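Diguanylate cyclase/phosphodiesterase (Caldicellulosiruptor saccharolyticus, PDB 3MTK) probably takes part in cyclic di-GMP breakdown as a multidomain protein, of which this chain is the GGDEF (diguanylate-cyclase-like) domain. Local coordinates at residues A[10-15]-A[58-63]; A[43-48]-A[150-155]. All blocks are in the same frame, centred on the assembly; numbering follows the deposited sequence.

Contact 1: A[10-15]-A[58-63]; sequences DELTGL and LVDELI
L12 reaches from the loop 10-15 to the flank of helix 56-74, where its CD1 meets D60 while CD2 spans D60 and I63. At D60 the two side chains cross at about a right angle. CD1 of L12 sits 3.6 Å from CB of D60, nearest the methylene, while CD2 of L12 approaches the backbone O of D60 at 3.4 Å. Three residues on, on the same side of the helix, I63 offers its branch point: its CB lies 3.9 Å from L12 CD2, and CG2 is at a similar distance, whereas the CG1 arm leads away. L12 can bridge both residues because its CG is anti to the backbone N (chi1 -176°), which sends the fork out from the loop. Behind it the loop is folded tightly by backbone bonds, G14 N to D10 O and D10 N to L15 O, with G14 at a positive phi. The DELT sequence here fits the DxLT signature of GGDEF domains. T13 and L15 meet the same helix further along, at S67 and K71. No hydrogen bond joins the two segments, so between them the contact rests on dispersion, with L12 lying across the backbone O and CB of D60 and against the buried I63.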
loop_
_atom_site.group_PDB
_atom_site.type_symbol
_atom_site.label_atom_id
_atom_site.label_comp_id
_atom_site.label_asym_id
_atom_site.label_seq_id
_atom_site.Cartn_x
_atom_site.Cartn_y
_atom_site.Cartn_z
ATOM N N ASP A 10 -9.843 2.695 -8.930
ATOM C CA ASP A 10 -9.993 1.256 -8.920
ATOM C C ASP A 10 -11.458 0.865 -8.755
ATOM O O ASP A 10 -12.118 1.242 -7.789
ATOM C CB ASP A 10 -9.137 0.658 -7.801
ATOM C CG ASP A 10 -9.210 -0.854 -7.759
ATOM O OD1 ASP A 10 -9.996 -1.396 -6.960
ATOM O OD2 ASP A 10 -8.486 -1.502 -8.543
ATOM N N GLU A 11 -11.962 0.115 -9.725
ATOM C CA GLU A 11 -13.344 -0.344 -9.737
ATOM C C GLU A 11 -13.841 -0.834 -8.380
ATOM O O GLU A 11 -14.689 -0.203 -7.748
ATOM C CB GLU A 11 -13.485 -1.468 -10.769
ATOM C CG GLU A 11 -14.831 -2.170 -10.765
ATOM C CD GLU A 11 -15.973 -1.224 -11.079
ATOM O OE1 GLU A 11 -16.066 -0.765 -12.239
ATOM O OE2 GLU A 11 -16.773 -0.937 -10.161
ATOM N N LEU A 12 -13.298 -1.965 -7.941
ATOM C CA LEU A 12 -13.689 -2.595 -6.681
ATOM C C LEU A 12 -13.483 -1.776 -5.419
ATOM O O LEU A 12 -14.335 -1.756 -4.532
ATOM C CB LEU A 12 -12.941 -3.919 -6.502
ATOM C CG LEU A 12 -13.347 -4.729 -5.265
ATOM C CD1 LEU A 12 -14.590 -5.547 -5.607
ATOM C CD2 LEU A 12 -12.214 -5.658 -4.826
ATOM N N THR A 13 -12.346 -1.106 -5.323
ATOM C CA THR A 13 -12.049 -0.358 -4.114
ATOM C C THR A 13 -12.479 1.101 -4.104
ATOM O O THR A 13 -12.827 1.643 -3.057
ATOM C CB THR A 13 -10.543 -0.421 -3.799
ATOM O OG1 THR A 13 -10.314 0.068 -2.478
ATOM C CG2 THR A 13 -9.773 0.455 -4.741
ATOM N N GLY A 14 -12.450 1.743 -5.258
ATOM C CA GLY A 14 -12.821 3.139 -5.293
ATOM C C GLY A 14 -11.593 3.984 -5.020
ATOM O O GLY A 14 -11.601 5.201 -5.187
ATOM N N LEU A 15 -10.522 3.342 -4.579
ATOM C CA LEU A 15 -9.291 4.071 -4.320
ATOM C C LEU A 15 -8.681 4.489 -5.647
ATOM O O LEU A 15 -8.945 3.877 -6.684
ATOM C CB LEU A 15 -8.288 3.185 -3.568
ATOM C CG LEU A 15 -8.171 3.363 -2.054
ATOM C CD1 LEU A 15 -9.532 3.684 -1.466
ATOM C CD2 LEU A 15 -7.598 2.099 -1.441
ATOM N N LEU A 58 -15.961 -13.506 -1.903
ATOM C CA LEU A 58 -15.575 -13.269 -0.530
ATOM C C LEU A 58 -14.295 -12.417 -0.514
ATOM O O LEU A 58 -14.217 -11.401 0.184
ATOM C CB LEU A 58 -15.334 -14.614 0.164
ATOM C CG LEU A 58 -15.225 -14.664 1.691
ATOM C CD1 LEU A 58 -13.998 -13.883 2.152
ATOM C CD2 LEU A 58 -16.497 -14.105 2.306
ATOM N N VAL A 59 -13.308 -12.833 -1.305
ATOM C CA VAL A 59 -12.023 -12.150 -1.371
ATOM C C VAL A 59 -12.080 -10.711 -1.869
ATOM O O VAL A 59 -11.251 -9.888 -1.477
ATOM C CB VAL A 59 -11.035 -12.925 -2.248
ATOM C CG1 VAL A 59 -9.735 -12.161 -2.369
ATOM C CG2 VAL A 59 -10.792 -14.289 -1.650
ATOM N N ASP A 60 -13.030 -10.405 -2.746
ATOM C CA ASP A 60 -13.138 -9.035 -3.220
ATOM C C ASP A 60 -13.662 -8.187 -2.068
ATOM O O ASP A 60 -13.298 -7.018 -1.926
ATOM C CB ASP A 60 -14.050 -8.951 -4.445
ATOM C CG ASP A 60 -13.389 -9.527 -5.697
ATOM O OD1 ASP A 60 -12.183 -9.272 -5.907
ATOM O OD2 ASP A 60 -14.064 -10.226 -6.480
ATOM N N GLU A 61 -14.497 -8.796 -1.228
ATOM C CA GLU A 61 -15.048 -8.114 -0.065
ATOM C C GLU A 61 -13.914 -7.849 0.914
ATOM O O GLU A 61 -13.824 -6.781 1.512
ATOM C CB GLU A 61 -16.118 -8.983 0.603
ATOM C CG GLU A 61 -17.544 -8.557 0.290
ATOM C CD GLU A 61 -17.888 -7.211 0.903
ATOM O OE1 GLU A 61 -17.814 -7.099 2.145
ATOM O OE2 GLU A 61 -18.229 -6.269 0.150
ATOM N N LEU A 62 -13.051 -8.842 1.063
ATOM C CA LEU A 62 -11.887 -8.748 1.939
ATOM C C LEU A 62 -11.007 -7.562 1.500
ATOM O O LEU A 62 -10.570 -6.751 2.323
ATOM C CB LEU A 62 -11.082 -10.033 1.827
ATOM C CG LEU A 62 -10.298 -10.553 3.024
ATOM C CD1 LEU A 62 -9.119 -11.344 2.469
ATOM C CD2 LEU A 62 -9.825 -9.424 3.943
ATOM N N ILE A 63 -10.753 -7.472 0.194
ATOM C CA ILE A 63 -9.934 -6.402 -0.373
ATOM C C ILE A 63 -10.553 -5.057 -0.009
ATOM O O ILE A 63 -9.851 -4.129 0.395
ATOM C CB ILE A 63 -9.832 -6.523 -1.923
ATOM C CG1 ILE A 63 -9.085 -7.797 -2.308
ATOM C CG2 ILE A 63 -9.096 -5.322 -2.509
ATOM C CD1 ILE A 63 -7.636 -7.797 -1.904
#

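Contact 2: A[43-48]-A[150-155]; sequences EVRDLE and KAKEEG
The carboxylate of E43 receives the ammonium of K152, which faces both of its oxygens but bonds to them unequally. NZ of K152 lies 3.3 Å from OE2 of E43, forming a salt bridge; it meets this oxygen on the syn side, 17° out of the carboxylate plane. The companion bond from K152 NZ to E43 OE1 is weak, also at 3.3 Å, and OE1 has a further partner in a long, weak ion pair with R87. The lysine turns at chi3 (-63°) while E43 runs out straight beyond CG, and the two chains meet at about a right angle. R45 adds contact of another kind: CD of K152 rests over the centre of one guanidinium face, 3.9 Å from R45 CZ. The aliphatic part of the lysine thus meets the arginine while its charge goes to E43. In active GGDEF cyclases the position of E43 is usually a metal-binding aspartate and that of K152 a phosphate-binding lysine, so the pair probably marks the corresponding, altered pocket. Backbone bonds tie E43 to N124 and V44 to D86, placing the contact at the end of strand 37-44, between strand 123-129, on which K152 also packs, and the 79-84/87-93 hairpin.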
loop_
_atom_site.group_PDB
_atom_site.type_symbol
_atom_site.label_atom_id
_atom_site.label_comp_id
_atom_site.label_asym_id
_atom_site.label_seq_id
_atom_site.Cartn_x
_atom_site.Cartn_y
_atom_site.Cartn_z
ATOM N N GLU A 43 1.785 -5.156 0.236
ATOM C CA GLU A 43 1.330 -6.301 -0.532
ATOM C C GLU A 43 0.563 -7.282 0.354
ATOM O O GLU A 43 1.022 -7.659 1.433
ATOM C CB GLU A 43 2.524 -7.005 -1.185
ATOM C CG GLU A 43 2.117 -8.171 -2.078
ATOM C CD GLU A 43 3.286 -8.794 -2.813
ATOM O OE1 GLU A 43 4.259 -8.069 -3.100
ATOM O OE2 GLU A 43 3.224 -10.002 -3.119
ATOM N N VAL A 44 -0.615 -7.684 -0.100
ATOM C CA VAL A 44 -1.429 -8.649 0.639
ATOM C C VAL A 44 -0.899 -10.022 0.242
ATOM O O VAL A 44 -0.971 -10.405 -0.926
ATOM C CB VAL A 44 -2.909 -8.550 0.245
ATOM C CG1 VAL A 44 -3.740 -9.375 1.189
ATOM C CG2 VAL A 44 -3.360 -7.098 0.266
ATOM N N ARG A 45 -0.362 -10.770 1.197
ATOM C CA ARG A 45 0.203 -12.083 0.864
ATOM C C ARG A 45 -0.801 -13.208 0.608
ATOM O O ARG A 45 -1.907 -13.220 1.147
ATOM C CB ARG A 45 1.179 -12.530 1.957
ATOM C CG ARG A 45 2.314 -11.549 2.246
ATOM C CD ARG A 45 3.071 -11.184 0.987
ATOM N NE ARG A 45 3.552 -12.361 0.269
ATOM C CZ ARG A 45 4.616 -13.076 0.619
ATOM N NH1 ARG A 45 5.333 -12.743 1.681
ATOM N NH2 ARG A 45 4.967 -14.138 -0.096
ATOM N N ASP A 46 -0.392 -14.143 -0.240
ATOM C CA ASP A 46 -1.176 -15.322 -0.585
ATOM C C ASP A 46 -2.653 -15.107 -0.869
ATOM O O ASP A 46 -3.496 -15.909 -0.481
ATOM C CB ASP A 46 -0.989 -16.357 0.511
ATOM C CG ASP A 46 0.479 -16.580 0.828
ATOM O OD1 ASP A 46 1.240 -16.944 -0.100
ATOM O OD2 ASP A 46 0.877 -16.373 2.000
ATOM N N LEU A 47 -2.945 -14.026 -1.582
ATOM C CA LEU A 47 -4.309 -13.671 -1.954
ATOM C C LEU A 47 -4.898 -14.694 -2.940
ATOM O O LEU A 47 -6.114 -14.850 -3.007
ATOM C CB LEU A 47 -4.302 -12.265 -2.565
ATOM C CG LEU A 47 -5.545 -11.383 -2.597
ATOM C CD1 LEU A 47 -6.134 -11.224 -1.227
ATOM C CD2 LEU A 47 -5.141 -10.029 -3.147
ATOM N N GLU A 48 -4.042 -15.393 -3.690
ATOM C CA GLU A 48 -4.513 -16.407 -4.643
ATOM C C GLU A 48 -5.043 -17.626 -3.906
ATOM O O GLU A 48 -6.101 -18.156 -4.240
ATOM C CB GLU A 48 -3.392 -16.871 -5.592
ATOM C CG GLU A 48 -2.872 -15.811 -6.564
ATOM C CD GLU A 48 -1.929 -16.384 -7.632
ATOM O OE1 GLU A 48 -1.003 -17.155 -7.270
ATOM O OE2 GLU A 48 -2.110 -16.051 -8.830
ATOM N N LYS A 150 12.775 -7.166 -1.080
ATOM C CA LYS A 150 13.702 -7.428 0.018
ATOM C C LYS A 150 12.956 -7.835 1.282
ATOM O O LYS A 150 13.452 -8.634 2.082
ATOM C CB LYS A 150 14.542 -6.180 0.311
ATOM C CG LYS A 150 15.318 -5.643 -0.885
ATOM C CD LYS A 150 16.417 -6.604 -1.337
ATOM C CE LYS A 150 17.256 -6.003 -2.464
ATOM N NZ LYS A 150 18.286 -6.952 -2.996
ATOM N N ALA A 151 11.762 -7.277 1.459
ATOM C CA ALA A 151 10.960 -7.560 2.638
ATOM C C ALA A 151 10.385 -8.969 2.609
ATOM O O ALA A 151 10.313 -9.638 3.642
ATOM C CB ALA A 151 9.828 -6.524 2.771
ATOM N N LYS A 152 9.973 -9.422 1.432
ATOM C CA LYS A 152 9.403 -10.754 1.334
ATOM C C LYS A 152 10.464 -11.841 1.510
ATOM O O LYS A 152 10.166 -12.929 1.995
ATOM C CB LYS A 152 8.659 -10.911 0.013
ATOM C CG LYS A 152 7.466 -9.969 -0.110
ATOM C CD LYS A 152 6.556 -10.323 -1.290
ATOM C CE LYS A 152 7.273 -10.179 -2.620
ATOM N NZ LYS A 152 6.376 -10.484 -3.763
ATOM N N GLU A 153 11.705 -11.542 1.135
ATOM C CA GLU A 153 12.790 -12.505 1.296
ATOM C C GLU A 153 13.002 -12.651 2.796
ATOM O O GLU A 153 13.306 -13.730 3.302
ATOM C CB GLU A 153 14.097 -11.988 0.693
ATOM C CG GLU A 153 14.003 -11.366 -0.670
ATOM C CD GLU A 153 15.372 -10.982 -1.210
ATOM O OE1 GLU A 153 16.177 -10.412 -0.441
ATOM O OE2 GLU A 153 15.644 -11.246 -2.401
ATOM N N GLU A 154 12.862 -11.531 3.493
ATOM C CA GLU A 154 13.038 -11.479 4.934
ATOM C C GLU A 154 11.949 -12.298 5.624
ATOM O O GLU A 154 12.155 -12.839 6.709
ATOM C CB GLU A 154 12.972 -10.026 5.399
ATOM C CG GLU A 154 13.831 -9.722 6.599
ATOM C CD GLU A 154 15.304 -9.751 6.258
ATOM O OE1 GLU A 154 15.737 -8.914 5.435
ATOM O OE2 GLU A 154 16.028 -10.609 6.806
ATOM N N GLY A 155 10.786 -12.386 4.994
ATOM C CA GLY A 155 9.696 -13.153 5.573
ATOM C C GLY A 155 8.375 -12.408 5.580
ATOM O O GLY A 155 8.306 -11.240 5.198
#

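The segments of contact 1 and contact 2 alternate along the chain, so the two contacts interleave within the one GGDEF domain. L47, which follows the strand end of contact 2, joins them: its CD2 packs 3.6 Å from CD1 of I63, and its CD1 lies 3.9 Å from CG1 of V59. Through this packing of helix 47-54 on helix 56-74, the apolar layer behind contact 1 continues towards contact 2. The turn with D86 and R87 stands where the GGDEF signature lies in this family, and its sequence departs from it, so cyclase activity is probably lost. Contact 2 borders this probable nucleotide and metal region; contact 1 lies about 19 Å from contact 2, centre to centre.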